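Local coordinates for RavO (Legionella pneumophila subsp. pneumophila, PDB 6DM4), which binds phosphotyrosine peptides, such as one from human Shc1, through an SH2 domain, which is the part of the protein present here, at residues 53-58 with 80-85; 44-49 with 70-75; 95-98 with 103-106. All coordinates share one frame; numbering follows the deposited sequence.

Interaction 1 of 3, residues 53-58 with 80-85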
ATOM      1  N   ASN A  53       3.313  -8.764  15.858  1.00125.04           N
ATOM      2  CA  ASN A  53       3.276  -8.944  14.407  1.00117.32           C
ATOM      3  C   ASN A  53       2.389 -10.118  13.991  1.00112.80           C
ATOM      4  O   ASN A  53       2.835 -11.087  13.374  1.00108.94           O
ATOM      5  CB  ASN A  53       4.694  -9.107  13.852  1.00118.71           C
ATOM      6  CG  ASN A  53       4.804  -8.673  12.402  1.00112.83           C
ATOM      7  OD1 ASN A  53       4.810  -9.503  11.491  1.00109.48           O
ATOM      8  ND2 ASN A  53       4.890  -7.366  12.180  1.00112.15           N
ATOM      9  N   LYS A  54       1.108 -10.014  14.334  1.00103.27           N
ATOM     10  CA  LYS A  54       0.101 -10.901  13.770  1.00 97.94           C
ATOM     11  C   LYS A  54      -0.810 -10.201  12.776  1.00 85.65           C
ATOM     12  O   LYS A  54      -1.325 -10.848  11.862  1.00 81.67           O
ATOM     13  CB  LYS A  54      -0.750 -11.536  14.880  1.00112.29           C
ATOM     14  CG  LYS A  54      -1.757 -12.565  14.373  1.00 85.45           C
ATOM     15  CD  LYS A  54      -2.257 -13.489  15.473  1.00 95.25           C
ATOM     16  CE  LYS A  54      -3.585 -14.130  15.087  1.00 90.28           C
ATOM     17  NZ  LYS A  54      -3.582 -14.630  13.680  1.00 81.79           N
ATOM     18  N   TYR A  55      -1.001  -8.893  12.919  1.00 50.02           N
ATOM     19  CA  TYR A  55      -1.799  -8.112  11.990  1.00 45.79           C
ATOM     20  C   TYR A  55      -1.003  -6.910  11.509  1.00 45.65           C
ATOM     21  O   TYR A  55      -0.106  -6.420  12.198  1.00 49.50           O
ATOM     22  CB  TYR A  55      -3.100  -7.603  12.627  1.00 45.89           C
ATOM     23  CG  TYR A  55      -4.001  -8.674  13.186  1.00 47.97           C
ATOM     24  CD1 TYR A  55      -3.864  -9.109  14.496  1.00 51.07           C
ATOM     25  CD2 TYR A  55      -5.002  -9.235  12.410  1.00 47.72           C
ATOM     26  CE1 TYR A  55      -4.690 -10.088  15.014  1.00 53.18           C
ATOM     27  CE2 TYR A  55      -5.835 -10.217  12.919  1.00 49.57           C
ATOM     28  CZ  TYR A  55      -5.675 -10.639  14.221  1.00 51.99           C
ATOM     29  OH  TYR A  55      -6.504 -11.614  14.728  1.00 56.13           O
ATOM     30  N   VAL A  56      -1.344  -6.440  10.318  1.00 41.67           N
ATOM     31  CA  VAL A  56      -1.045  -5.071   9.914  1.00 39.94           C
ATOM     32  C   VAL A  56      -2.280  -4.239  10.219  1.00 39.20           C
ATOM     33  O   VAL A  56      -3.394  -4.604   9.822  1.00 38.34           O
ATOM     34  CB  VAL A  56      -0.670  -4.995   8.425  1.00 39.30           C
ATOM     35  CG1 VAL A  56      -0.538  -3.542   7.978  1.00 36.96           C
ATOM     36  CG2 VAL A  56       0.624  -5.752   8.168  1.00 41.67           C
ATOM     37  N   PHE A  57      -2.095  -3.134  10.935  1.00 38.15           N
ATOM     38  CA  PHE A  57      -3.211  -2.372  11.473  1.00 37.26           C
ATOM     39  C   PHE A  57      -3.462  -1.129  10.626  1.00 36.35           C
ATOM     40  O   PHE A  57      -2.529  -0.385  10.307  1.00 34.88           O
ATOM     41  CB  PHE A  57      -2.946  -1.978  12.926  1.00 38.42           C
ATOM     42  CG  PHE A  57      -2.847  -3.151  13.866  1.00 42.52           C
ATOM     43  CD1 PHE A  57      -3.984  -3.697  14.432  1.00 42.78           C
ATOM     44  CD2 PHE A  57      -1.613  -3.691  14.198  1.00 44.54           C
ATOM     45  CE1 PHE A  57      -3.893  -4.774  15.307  1.00 45.35           C
ATOM     46  CE2 PHE A  57      -1.519  -4.761  15.067  1.00 46.51           C
ATOM     47  CZ  PHE A  57      -2.660  -5.305  15.620  1.00 47.57           C
ATOM     48  N   ILE A  58      -4.726  -0.915  10.271  1.00 36.28           N
ATOM     49  CA  ILE A  58      -5.166   0.250   9.515  1.00 34.92           C
ATOM     50  C   ILE A  58      -6.328   0.876  10.265  1.00 32.97           C
ATOM     51  O   ILE A  58      -7.266   0.173  10.655  1.00 32.59           O
ATOM     52  CB  ILE A  58      -5.597  -0.118   8.083  1.00 35.41           C
ATOM     53  CG1 ILE A  58      -4.500  -0.913   7.372  1.00 37.14           C
ATOM     54  CG2 ILE A  58      -5.960   1.142   7.305  1.00 35.81           C
ATOM     55  CD1 ILE A  58      -3.229  -0.146   7.182  1.00 38.34           C
ATOM     56  N   GLU A  80      -6.876 -11.957   5.755  1.00 54.50           N
ATOM     57  CA  GLU A  80      -8.205 -11.809   6.332  1.00 50.16           C
ATOM     58  C   GLU A  80      -8.329 -10.473   7.056  1.00 47.06           C
ATOM     59  O   GLU A  80      -7.394 -10.031   7.731  1.00 46.54           O
ATOM     60  CB  GLU A  80      -8.483 -12.948   7.307  1.00 53.40           C
ATOM     61  CG  GLU A  80      -8.400 -14.328   6.690  1.00 67.81           C
ATOM     62  CD  GLU A  80      -9.004 -15.379   7.595  1.00 70.94           C
ATOM     63  OE1 GLU A  80     -10.088 -15.900   7.259  1.00 72.40           O
ATOM     64  OE2 GLU A  80      -8.398 -15.669   8.647  1.00 72.04           O
ATOM     65  N   LEU A  81      -9.495  -9.842   6.923  1.00 45.56           N
ATOM     66  CA  LEU A  81      -9.776  -8.541   7.517  1.00 44.68           C
ATOM     67  C   LEU A  81     -10.547  -8.698   8.822  1.00 44.07           C
ATOM     68  O   LEU A  81     -11.363  -9.612   8.979  1.00 46.20           O
ATOM     69  CB  LEU A  81     -10.572  -7.663   6.546  1.00 44.00           C
ATOM     70  CG  LEU A  81     -10.854  -6.212   6.946  1.00 44.02           C
ATOM     71  CD1 LEU A  81      -9.561  -5.432   7.173  1.00 42.51           C
ATOM     72  CD2 LEU A  81     -11.722  -5.530   5.896  1.00 44.49           C
ATOM     73  N   PHE A  82     -10.268  -7.800   9.767  1.00 42.96           N
ATOM     74  CA  PHE A  82     -10.892  -7.827  11.082  1.00 44.14           C
ATOM     75  C   PHE A  82     -11.086  -6.402  11.578  1.00 42.40           C
ATOM     76  O   PHE A  82     -10.239  -5.538  11.342  1.00 40.87           O
ATOM     77  CB  PHE A  82     -10.045  -8.593  12.109  1.00 46.40           C
ATOM     78  CG  PHE A  82      -9.702  -9.998  11.698  1.00 48.84           C
ATOM     79  CD1 PHE A  82      -8.632 -10.249  10.853  1.00 52.41           C
ATOM     80  CD2 PHE A  82     -10.440 -11.067  12.170  1.00 51.85           C
ATOM     81  CE1 PHE A  82      -8.314 -11.543  10.476  1.00 51.51           C
ATOM     82  CE2 PHE A  82     -10.129 -12.368  11.795  1.00 58.25           C
ATOM     83  CZ  PHE A  82      -9.065 -12.605  10.949  1.00 54.59           C
ATOM     84  N   SER A  83     -12.199  -6.165  12.266  1.00 43.16           N
ATOM     85  CA  SER A  83     -12.351  -4.972  13.084  1.00 45.03           C
ATOM     86  C   SER A  83     -11.822  -5.286  14.475  1.00 47.96           C
ATOM     87  O   SER A  83     -11.967  -6.410  14.965  1.00 46.85           O
ATOM     88  CB  SER A  83     -13.815  -4.532  13.152  1.00 43.14           C
ATOM     89  OG  SER A  83     -14.578  -5.439  13.926  1.00 45.72           O
ATOM     90  N   ILE A  84     -11.197  -4.300  15.111  1.00 44.27           N
ATOM     91  CA  ILE A  84     -10.446  -4.554  16.334  1.00 46.41           C
ATOM     92  C   ILE A  84     -10.931  -3.618  17.430  1.00 51.35           C
ATOM     93  O   ILE A  84     -10.910  -2.395  17.264  1.00 46.37           O
ATOM     94  CB  ILE A  84      -8.933  -4.413  16.110  1.00 51.80           C
ATOM     95  CG1 ILE A  84      -8.452  -5.586  15.248  1.00 52.57           C
ATOM     96  CG2 ILE A  84      -8.200  -4.393  17.444  1.00 48.57           C
ATOM     97  CD1 ILE A  84      -7.121  -5.379  14.611  1.00 51.07           C
ATOM     98  N   ASN A  85     -11.379  -4.199  18.540  1.00 51.11           N
ATOM     99  CA  ASN A  85     -11.720  -3.428  19.729  1.00 52.32           C
ATOM    100  C   ASN A  85     -10.443  -2.907  20.378  1.00 52.64           C
ATOM    101  O   ASN A  85      -9.631  -3.692  20.873  1.00 53.44           O
ATOM    102  CB  ASN A  85     -12.502  -4.308  20.703  1.00 57.84           C
ATOM    103  CG  ASN A  85     -13.100  -3.525  21.848  1.00 60.42           C
ATOM    104  OD1 ASN A  85     -12.380  -2.951  22.665  1.00 60.49           O
ATOM    105  ND2 ASN A  85     -14.423  -3.502  21.920  1.00 63.76           N
TER
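Tyr-55 lies level with Phe-82 and Phe-57 level with Ile-84, their CA atoms 9.1 Å and 9.0 Å apart, a spacing that suits strands separated by one other strand. This is the central antiparallel sheet of the SH2 domain: strand 67-76 runs between strands 55-64 and 81-84 and is antiparallel to both, so these two run parallel to each other. The backbone bonds bear this out, since Val-56 pairs with Ile-75 and Phe-82 with Gly-74, while no hydrogen bond joins 53-58 directly to 80-85. The two segments therefore meet only through side chains that reach across the intervening strand, burying 180 Å² in all.

Tyr-55 and Phe-82 form an offset edge-to-face pair. Their ring centroids are 5.4 Å apart and their planes stand at 78°, with the edge of the tyrosine turned toward the face of the phenylalanine. The touching corner is Tyr-55 CE2, which comes to 3.5 Å from Phe-82 CD1 and 3.7 Å from Phe-82 CE1. Tyr-55 CG stands beside its backbone N and anti to its carbonyl carbon (chi1 -57°), which helps bring that edge toward the neighbour. Val-91, on strand 91-94 beyond 81-84, also touches Tyr-55.

Two residues along each strand, the rings give way to an aromatic-aliphatic contact. The end methyl of Ile-84 meets the rim of Phe-57 near the ring plane, Ile-84 CD1 lying 3.4 Å from Phe-57 CE1, and the two side chains cross at about a right angle. Tyr-55 CB sits 3.8 Å above one face of the same phenylalanine ring, toward its rim. Between the strands Gly-74 has no side chain to intervene, and Ile-84 CD1 lies 3.5 Å from Gly-74 N.

Interaction 2 of 3, residues 44-49 with 70-75; sequences SSANES and SIRYGI
Ser-44 OG is gripped by two hydrogen-bond partners and lies 3.6 Å from Arg-72 NE, a contact and not a hydrogen bond. Ala-46 N donates to Ser-44 OG over 3.1 Å at a nearly straight 165°, a capping bond at the turn into the short, weakly bonded helix about 46-49, and the phosphotyrosine side chain of the bound peptide is the second partner. The hydroxyl stands anti to its own backbone N (chi1 165°) on a CB directed at strand 67-76, which places it beside the arginine.

Arg-72 leaves that strand extended, and a bend at chi3 (-65°) brings its guanidinium alongside Ser-45 and Ala-46. The methyl of Ala-46 covers one face of this flat group, CB standing 3.7 Å above the plane and displaced toward the rim. Ser-45 OG approaches obliquely, 3.8 Å from Arg-72 NH2. The common partner is the phosphotyrosine, which is bonded to Ser-44 OG, Ser-45 OG and Arg-72 NH2. Together they form part of the phosphotyrosine pocket of the SH2 fold, with 44-49 in the place of the phosphate-binding loop after the strand 40-43. Arg-42 of that strand, probably the counterpart of the family's FLVR arginine, reaches Ser-70 OG through NH2.

Behind the cap, Ser-44 O accepts from Asn-47 N at 3.3 Å and more weakly from Asn-47 ND2 at 3.1 Å, and ND2 also bonds Phe-57 O.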
ATOM      1  N   SER A  44      -2.235   2.812  11.356  1.00 36.50           N
ATOM      2  CA  SER A  44      -2.696   2.777  12.738  1.00 37.35           C
ATOM      3  C   SER A  44      -1.537   2.825  13.725  1.00 41.98           C
ATOM      4  O   SER A  44      -0.444   2.315  13.461  1.00 43.71           O
ATOM      5  CB  SER A  44      -3.524   1.511  12.987  1.00 36.35           C
ATOM      6  OG  SER A  44      -3.693   1.260  14.373  1.00 38.49           O
ATOM      7  N   SER A  45      -1.805   3.420  14.892  1.00 44.49           N
ATOM      8  CA  SER A  45      -0.822   3.472  15.967  1.00 48.59           C
ATOM      9  C   SER A  45      -0.439   2.088  16.476  1.00 49.92           C
ATOM     10  O   SER A  45       0.646   1.927  17.046  1.00 52.23           O
ATOM     11  CB  SER A  45      -1.362   4.306  17.130  1.00 54.35           C
ATOM     12  OG  SER A  45      -2.318   3.572  17.879  1.00 56.18           O
ATOM     13  N   ALA A  46      -1.304   1.088  16.292  1.00 48.68           N
ATOM     14  CA  ALA A  46      -1.031  -0.245  16.817  1.00 51.11           C
ATOM     15  C   ALA A  46       0.132  -0.934  16.121  1.00 51.69           C
ATOM     16  O   ALA A  46       0.624  -1.943  16.636  1.00 52.25           O
ATOM     17  CB  ALA A  46      -2.280  -1.121  16.708  1.00 48.61           C
ATOM     18  N   ASN A  47       0.583  -0.423  14.973  1.00 52.09           N
ATOM     19  CA  ASN A  47       1.671  -1.080  14.253  1.00 56.22           C
ATOM     20  C   ASN A  47       2.987  -0.979  15.018  1.00 66.77           C
ATOM     21  O   ASN A  47       3.749  -1.950  15.082  1.00 66.38           O
ATOM     22  CB  ASN A  47       1.799  -0.485  12.853  1.00 51.53           C
ATOM     23  CG  ASN A  47       0.677  -0.928  11.936  1.00 46.95           C
ATOM     24  OD1 ASN A  47       0.486  -2.121  11.705  1.00 47.78           O
ATOM     25  ND2 ASN A  47      -0.084   0.029  11.421  1.00 43.17           N
ATOM     26  N   GLU A  48       3.268   0.183  15.608  1.00 78.54           N
ATOM     27  CA  GLU A  48       4.447   0.370  16.443  1.00 86.28           C
ATOM     28  C   GLU A  48       4.175   0.102  17.918  1.00 91.60           C
ATOM     29  O   GLU A  48       5.127  -0.027  18.696  1.00 96.65           O
ATOM     30  CB  GLU A  48       4.982   1.799  16.281  1.00 89.99           C
ATOM     31  CG  GLU A  48       6.343   1.894  15.609  1.00 95.09           C
ATOM     32  CD  GLU A  48       6.707   3.320  15.231  1.00 98.96           C
ATOM     33  OE1 GLU A  48       6.129   3.845  14.255  1.00 96.22           O
ATOM     34  OE2 GLU A  48       7.573   3.917  15.907  1.00104.66           O
ATOM     35  N   SER A  49       2.906  -0.007  18.313  1.00 92.27           N
ATOM     36  CA  SER A  49       2.523  -0.022  19.719  1.00 98.03           C
ATOM     37  C   SER A  49       2.784  -1.362  20.397  1.00101.53           C
ATOM     38  O   SER A  49       3.799  -1.530  21.081  1.00107.01           O
ATOM     39  CB  SER A  49       1.046   0.352  19.861  1.00 96.44           C
ATOM     40  OG  SER A  49       0.532  -0.046  21.119  1.00101.04           O
ATOM     41  N   SER A  70     -12.782   7.114  15.290  1.00 34.21           N
ATOM     42  CA  SER A  70     -11.887   6.226  14.573  1.00 33.18           C
ATOM     43  C   SER A  70     -12.319   4.778  14.765  1.00 34.66           C
ATOM     44  O   SER A  70     -13.014   4.435  15.723  1.00 38.78           O
ATOM     45  CB  SER A  70     -10.429   6.422  15.022  1.00 35.97           C
ATOM     46  OG  SER A  70      -9.911   7.657  14.553  1.00 35.74           O
ATOM     47  N   ILE A  71     -11.930   3.939  13.808  1.00 33.11           N
ATOM     48  CA  ILE A  71     -12.151   2.497  13.855  1.00 36.07           C
ATOM     49  C   ILE A  71     -10.834   1.832  13.495  1.00 35.44           C
ATOM     50  O   ILE A  71     -10.183   2.234  12.526  1.00 32.94           O
ATOM     51  CB  ILE A  71     -13.254   2.046  12.878  1.00 38.60           C
ATOM     52  CG1 ILE A  71     -14.534   2.854  13.068  1.00 41.75           C
ATOM     53  CG2 ILE A  71     -13.534   0.549  13.034  1.00 39.82           C
ATOM     54  CD1 ILE A  71     -15.516   2.666  11.930  1.00 43.24           C
ATOM     55  N   ARG A  72     -10.433   0.823  14.260  1.00 38.34           N
ATOM     56  CA  ARG A  72      -9.188   0.120  13.979  1.00 37.76           C
ATOM     57  C   ARG A  72      -9.475  -1.196  13.266  1.00 36.12           C
ATOM     58  O   ARG A  72     -10.342  -1.964  13.697  1.00 38.11           O
ATOM     59  CB  ARG A  72      -8.389  -0.137  15.255  1.00 40.72           C
ATOM     60  CG  ARG A  72      -7.027  -0.756  14.971  1.00 41.32           C
ATOM     61  CD  ARG A  72      -6.273  -1.061  16.241  1.00 42.56           C
ATOM     62  NE  ARG A  72      -5.947   0.157  16.975  1.00 41.50           N
ATOM     63  CZ  ARG A  72      -5.549   0.170  18.242  1.00 44.18           C
ATOM     64  NH1 ARG A  72      -5.432  -0.973  18.907  1.00 45.89           N
ATOM     65  NH2 ARG A  72      -5.270   1.321  18.846  1.00 45.28           N
ATOM     66  N   TYR A  73      -8.744  -1.447  12.180  1.00 34.18           N
ATOM     67  CA  TYR A  73      -8.851  -2.680  11.414  1.00 35.57           C
ATOM     68  C   TYR A  73      -7.511  -3.401  11.402  1.00 36.63           C
ATOM     69  O   TYR A  73      -6.453  -2.785  11.564  1.00 35.98           O
ATOM     70  CB  TYR A  73      -9.302  -2.409   9.971  1.00 33.93           C
ATOM     71  CG  TYR A  73     -10.669  -1.778   9.891  1.00 35.79           C
ATOM     72  CD1 TYR A  73     -11.821  -2.546  10.020  1.00 37.26           C
ATOM     73  CD2 TYR A  73     -10.809  -0.415   9.700  1.00 33.81           C
ATOM     74  CE1 TYR A  73     -13.071  -1.969   9.953  1.00 39.32           C
ATOM     75  CE2 TYR A  73     -12.051   0.174   9.636  1.00 34.96           C
ATOM     76  CZ  TYR A  73     -13.176  -0.600   9.767  1.00 37.03           C
ATOM     77  OH  TYR A  73     -14.413  -0.001   9.703  1.00 39.55           O
ATOM     78  N   GLY A  74      -7.564  -4.710  11.197  1.00 37.34           N
ATOM     79  CA  GLY A  74      -6.360  -5.515  11.118  1.00 37.97           C
ATOM     80  C   GLY A  74      -6.443  -6.495   9.968  1.00 38.73           C
ATOM     81  O   GLY A  74      -7.514  -7.005   9.637  1.00 39.61           O
ATOM     82  N   ILE A  75      -5.287  -6.751   9.356  1.00 38.61           N
ATOM     83  CA  ILE A  75      -5.140  -7.735   8.289  1.00 40.07           C
ATOM     84  C   ILE A  75      -4.131  -8.778   8.749  1.00 42.45           C
ATOM     85  O   ILE A  75      -3.002  -8.429   9.112  1.00 42.89           O
ATOM     86  CB  ILE A  75      -4.674  -7.088   6.970  1.00 39.03           C
ATOM     87  CG1 ILE A  75      -5.525  -5.866   6.625  1.00 38.67           C
ATOM     88  CG2 ILE A  75      -4.695  -8.110   5.831  1.00 40.66           C
ATOM     89  CD1 ILE A  75      -4.869  -4.953   5.595  1.00 40.08           C
TER

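Interaction 3 of 3, residues 95-98 with 103-106; sequences DILP and ATLT
Thr-104 points its side chain against the loop 95-98, crossing Ile-96 at about a right angle and Leu-97 at a slant. Its two branches do different work. Thr-104 OG1, beside its backbone N and anti to its carbonyl carbon (chi1 -58°), accepts a hydrogen bond from Leu-97 N over 2.7 Å at 159°. Thr-104 CG2, on the branch anti to the backbone N, rests 3.7 Å from Asp-95 O.

Within the SH2 fold this joins the first turns of helix 101-119, in the place of the second of the two helices that flank the central sheet, to the connection from strand 91-94. Thr-104 OG1 is also hydrogen-bonded to Gly-100 O, just before the helix; because a carbonyl can only accept, the hydroxyl serves both as donor and as acceptor.

The aliphatic groups gather round this hydroxyl. Leu-97 CB approaches Thr-104 OG1 to 3.4 Å, and Ile-96 CG2 comes to 3.6 Å from the same Thr-104 OG1. Farther out along the leucine side chain, Leu-97 CD1 lies alongside the helix backbone, 4.0 Å from Thr-104 CA and 4.1 Å from Ala-103 O.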
ATOM      1  N   ASP A  95     -16.055 -10.231   6.397  1.00 53.67           N
ATOM      2  CA  ASP A  95     -16.033 -10.884   5.094  1.00 55.38           C
ATOM      3  C   ASP A  95     -16.054  -9.835   3.992  1.00 49.42           C
ATOM      4  O   ASP A  95     -16.783  -8.845   4.075  1.00 47.43           O
ATOM      5  CB  ASP A  95     -17.225 -11.828   4.936  1.00 63.98           C
ATOM      6  CG  ASP A  95     -18.552 -11.089   4.903  1.00 70.94           C
ATOM      7  OD1 ASP A  95     -19.061 -10.725   5.984  1.00 73.92           O
ATOM      8  OD2 ASP A  95     -19.082 -10.860   3.795  1.00 73.29           O
ATOM      9  N   ILE A  96     -15.254 -10.060   2.955  1.00 47.70           N
ATOM     10  CA  ILE A  96     -15.087  -9.068   1.896  1.00 47.10           C
ATOM     11  C   ILE A  96     -16.306  -9.080   0.983  1.00 49.52           C
ATOM     12  O   ILE A  96     -16.690 -10.127   0.448  1.00 45.64           O
ATOM     13  CB  ILE A  96     -13.798  -9.328   1.102  1.00 46.77           C
ATOM     14  CG1 ILE A  96     -12.578  -9.258   2.025  1.00 44.03           C
ATOM     15  CG2 ILE A  96     -13.666  -8.335  -0.041  1.00 44.79           C
ATOM     16  CD1 ILE A  96     -12.532  -8.014   2.879  1.00 40.82           C
ATOM     17  N   LEU A  97     -16.900  -7.906   0.783  1.00 41.62           N
ATOM     18  CA  LEU A  97     -18.061  -7.762  -0.082  1.00 46.38           C
ATOM     19  C   LEU A  97     -17.657  -7.980  -1.542  1.00 44.78           C
ATOM     20  O   LEU A  97     -16.469  -7.935  -1.876  1.00 42.02           O
ATOM     21  CB  LEU A  97     -18.681  -6.377   0.118  1.00 47.49           C
ATOM     22  CG  LEU A  97     -19.171  -6.092   1.538  1.00 48.77           C
ATOM     23  CD1 LEU A  97     -19.839  -4.724   1.642  1.00 49.44           C
ATOM     24  CD2 LEU A  97     -20.121  -7.166   1.981  1.00 52.54           C
ATOM     25  N   PRO A  98     -18.630  -8.213  -2.433  1.00 46.69           N
ATOM     26  CA  PRO A  98     -18.276  -8.626  -3.808  1.00 47.47           C
ATOM     27  C   PRO A  98     -17.342  -7.675  -4.542  1.00 50.15           C
ATOM     28  O   PRO A  98     -16.517  -8.139  -5.339  1.00 48.66           O
ATOM     29  CB  PRO A  98     -19.641  -8.715  -4.503  1.00 51.26           C
ATOM     30  CG  PRO A  98     -20.590  -9.046  -3.410  1.00 56.98           C
ATOM     31  CD  PRO A  98     -20.086  -8.295  -2.201  1.00 50.26           C
ATOM     32  N   ALA A 103     -14.498  -1.454  -1.092  1.00 37.34           N
ATOM     33  CA  ALA A 103     -15.957  -1.455  -1.044  1.00 38.91           C
ATOM     34  C   ALA A 103     -16.462  -1.958   0.297  1.00 38.49           C
ATOM     35  O   ALA A 103     -17.504  -1.497   0.781  1.00 41.32           O
ATOM     36  CB  ALA A 103     -16.532  -2.306  -2.176  1.00 41.77           C
ATOM     37  N   THR A 104     -15.726  -2.881   0.921  1.00 37.92           N
ATOM     38  CA  THR A 104     -16.130  -3.417   2.217  1.00 37.76           C
ATOM     39  C   THR A 104     -15.897  -2.400   3.325  1.00 36.70           C
ATOM     40  O   THR A 104     -16.807  -2.100   4.110  1.00 35.48           O
ATOM     41  CB  THR A 104     -15.366  -4.708   2.511  1.00 38.18           C
ATOM     42  OG1 THR A 104     -15.619  -5.664   1.473  1.00 42.90           O
ATOM     43  CG2 THR A 104     -15.802  -5.287   3.845  1.00 36.27           C
ATOM     44  N   LEU A 105     -14.674  -1.871   3.408  1.00 33.75           N
ATOM     45  CA  LEU A 105     -14.349  -0.877   4.425  1.00 34.27           C
ATOM     46  C   LEU A 105     -15.264   0.334   4.323  1.00 33.65           C
ATOM     47  O   LEU A 105     -15.728   0.855   5.345  1.00 36.22           O
ATOM     48  CB  LEU A 105     -12.884  -0.464   4.290  1.00 34.39           C
ATOM     49  CG  LEU A 105     -11.873  -1.485   4.807  1.00 34.76           C
ATOM     50  CD1 LEU A 105     -10.459  -1.116   4.365  1.00 35.74           C
ATOM     51  CD2 LEU A 105     -11.965  -1.598   6.325  1.00 35.43           C
ATOM     52  N   THR A 106     -15.558   0.778   3.099  1.00 32.38           N
ATOM     53  CA  THR A 106     -16.443   1.924   2.920  1.00 34.86           C
ATOM     54  C   THR A 106     -17.801   1.678   3.571  1.00 35.50           C
ATOM     55  O   THR A 106     -18.343   2.554   4.257  1.00 34.77           O
ATOM     56  CB  THR A 106     -16.603   2.239   1.434  1.00 35.19           C
ATOM     57  OG1 THR A 106     -15.335   2.631   0.894  1.00 36.49           O
ATOM     58  CG2 THR A 106     -17.599   3.372   1.232  1.00 37.89           C
TER

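Interactions 1 and 2 share the central sheet, their centres about 7 Å apart, and Ile-58 O lies 2.7 Å from Tyr-73 N, a probable hydrogen bond between them. Both are partly buried, yet interaction 1 is wholly aromatic and aliphatic, whereas interaction 2 sets polar groups side by side without a direct hydrogen bond, their bonds going to the bound phosphotyrosine. Interaction 3 is a surface contact with its centre about 18 Å from that of interaction 2, on the opposite side of the chain's centre, and its two segments are joined by one direct hydrogen bond. Leu-81 connects it to interaction 1, as Leu-81 CD2 packs against both Leu-105 and Ile-96, while Tyr-73 touches Leu-105 from interaction 2.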